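Local coordinates for microcin B17-processing protein McbD (Escherichia coli str. K-12 substr. MG1655, PDB 6GRH) that is needed to process the inactive microcin B17 precursor peptide into the active antibiotic and belongs to the YcaO family, at residues S189-G194 / I211-I216. The protein carries 1 engineered substitution. Residues are numbered along the deposited sequence; the frame is centred on the assembly and turned at random.
Sequences SEIVTG and IRIFDI
S189 meets the strand through its CB, which lies 3.4 Å from O of I211 and 4.0 Å from CG1 of the same isoleucine. The I211 side chain also reaches the backbone of the serine: with CG1 set between the backbone N and the carbonyl carbon (chi1 62°) and the chain then extended, CD1 comes to 3.6 Å from S189 O. The second touch is purely apolar. CG2 of I191 meets CD1 of I213 at 4.0 Å, the two side chains crossing at about a right angle; because CG1 of I191 stands anti to the backbone N (chi1 -168°), the longer branch leads away and the short methyl makes the contact. No hydrogen bond joins the two segments, and they bury just 171 Å² together, consistent with a placement that depends much on neighbours. R206 of helix 196-208 grips the loop, NE bonding S189 O and NH2 bonding I191 O. L202 and L205 of that helix pack on I211, while L255 of helix 251-275 touches both I191 and I213. I213 also pairs through its backbone with I187. The arrangement is a connection carrying helix 196-208 between adjacent antiparallel strands, 182-187 and 210-215, the helix packing on the mixed sheet of this YcaO-family protein.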
loop_
_atom_site.group_PDB
_atom_site.type_symbol
_atom_site.label_atom_id
_atom_site.label_comp_id
_atom_site.label_asym_id
_atom_site.label_seq_id
_atom_site.Cartn_x
_atom_site.Cartn_y
_atom_site.Cartn_z
ATOM N N SER E 189 -21.858 12.300 45.230
ATOM C CA SER E 189 -21.999 11.215 44.279
ATOM C C SER E 189 -22.442 11.762 42.914
ATOM O O SER E 189 -22.202 11.112 41.914
ATOM C CB SER E 189 -22.961 10.159 44.803
ATOM O OG SER E 189 -24.193 10.749 45.122
ATOM N N GLU E 190 -23.013 12.975 42.873
ATOM C CA GLU E 190 -23.333 13.638 41.598
ATOM C C GLU E 190 -22.217 14.536 41.050
ATOM O O GLU E 190 -22.441 15.254 40.086
ATOM C CB GLU E 190 -24.626 14.442 41.726
ATOM C CG GLU E 190 -25.861 13.586 41.955
ATOM C CD GLU E 190 -27.075 14.392 42.386
ATOM O OE1 GLU E 190 -27.131 15.632 42.176
ATOM O OE2 GLU E 190 -27.998 13.782 42.954
ATOM N N ILE E 191 -21.011 14.456 41.623
ATOM C CA ILE E 191 -19.877 15.305 41.238
ATOM C C ILE E 191 -19.652 15.280 39.736
ATOM O O ILE E 191 -19.740 14.217 39.123
ATOM C CB ILE E 191 -18.567 14.870 41.961
ATOM C CG1 ILE E 191 -17.453 15.909 41.801
ATOM C CG2 ILE E 191 -18.054 13.496 41.492
ATOM C CD1 ILE E 191 -17.678 17.172 42.608
ATOM N N VAL E 192 -19.378 16.451 39.154
ATOM C CA VAL E 192 -18.975 16.565 37.740
ATOM C C VAL E 192 -17.515 17.019 37.715
ATOM O O VAL E 192 -17.186 18.036 38.335
ATOM C CB VAL E 192 -19.869 17.564 36.960
ATOM C CG1 VAL E 192 -19.323 17.803 35.550
ATOM C CG2 VAL E 192 -21.299 17.047 36.896
ATOM N N THR E 193 -16.653 16.263 37.016
ATOM C CA THR E 193 -15.221 16.572 36.958
ATOM C C THR E 193 -14.793 17.435 35.764
ATOM O O THR E 193 -13.709 18.004 35.797
ATOM C CB THR E 193 -14.346 15.297 36.966
ATOM O OG1 THR E 193 -14.424 14.610 35.698
ATOM C CG2 THR E 193 -14.733 14.359 38.129
ATOM N N GLY E 194 -15.595 17.497 34.697
ATOM C CA GLY E 194 -15.152 18.113 33.440
ATOM C C GLY E 194 -14.254 17.249 32.564
ATOM O O GLY E 194 -13.999 17.596 31.416
ATOM N N ILE E 211 -23.326 4.970 43.610
ATOM C CA ILE E 211 -21.948 5.132 44.059
ATOM C C ILE E 211 -21.818 5.985 45.311
ATOM O O ILE E 211 -22.655 6.863 45.576
ATOM C CB ILE E 211 -21.046 5.739 42.970
ATOM C CG1 ILE E 211 -21.529 7.143 42.584
ATOM C CG2 ILE E 211 -21.004 4.825 41.747
ATOM C CD1 ILE E 211 -20.524 7.927 41.779
ATOM N N ARG E 212 -20.740 5.728 46.047
ATOM C CA ARG E 212 -20.298 6.562 47.139
ATOM C C ARG E 212 -18.808 6.842 46.954
ATOM O O ARG E 212 -18.051 5.973 46.526
ATOM C CB ARG E 212 -20.566 5.882 48.486
ATOM C CG ARG E 212 -22.031 5.526 48.775
ATOM C CD ARG E 212 -22.980 6.714 48.917
ATOM N NE ARG E 212 -22.755 7.491 50.144
ATOM C CZ ARG E 212 -23.100 7.111 51.377
ATOM N NH1 ARG E 212 -23.720 5.958 51.590
ATOM N NH2 ARG E 212 -22.830 7.903 52.418
ATOM N N ILE E 213 -18.400 8.068 47.265
ATOM C CA ILE E 213 -17.013 8.508 47.123
ATOM C C ILE E 213 -16.563 9.077 48.471
ATOM O O ILE E 213 -17.123 10.048 48.938
ATOM C CB ILE E 213 -16.881 9.603 46.056
ATOM C CG1 ILE E 213 -17.494 9.151 44.725
ATOM C CG2 ILE E 213 -15.413 10.013 45.895
ATOM C CD1 ILE E 213 -17.534 10.233 43.657
ATOM N N PHE E 214 -15.540 8.478 49.061
ATOM C CA PHE E 214 -15.029 8.883 50.337
ATOM C C PHE E 214 -13.539 9.247 50.250
ATOM O O PHE E 214 -12.768 8.554 49.599
ATOM C CB PHE E 214 -15.211 7.739 51.339
ATOM C CG PHE E 214 -16.646 7.363 51.601
ATOM C CD1 PHE E 214 -17.575 8.319 51.987
ATOM C CD2 PHE E 214 -17.062 6.038 51.504
ATOM C CE1 PHE E 214 -18.898 7.969 52.255
ATOM C CE2 PHE E 214 -18.382 5.684 51.777
ATOM C CZ PHE E 214 -19.295 6.651 52.150
ATOM N N ASP E 215 -13.151 10.337 50.908
ATOM C CA ASP E 215 -11.750 10.612 51.205
ATOM C C ASP E 215 -11.393 9.823 52.475
ATOM O O ASP E 215 -11.868 10.167 53.562
ATOM C CB ASP E 215 -11.539 12.121 51.410
ATOM C CG ASP E 215 -10.070 12.500 51.602
ATOM O OD1 ASP E 215 -9.380 11.896 52.453
ATOM O OD2 ASP E 215 -9.600 13.427 50.915
ATOM N N ILE E 216 -10.567 8.774 52.331
ATOM C CA ILE E 216 -10.143 7.934 53.455
ATOM C C ILE E 216 -8.671 8.138 53.839
ATOM O O ILE E 216 -8.123 7.323 54.563
ATOM C CB ILE E 216 -10.396 6.427 53.189
ATOM C CG1 ILE E 216 -9.636 5.943 51.943
ATOM C CG2 ILE E 216 -11.886 6.150 53.047
ATOM C CD1 ILE E 216 -9.359 4.454 51.953
#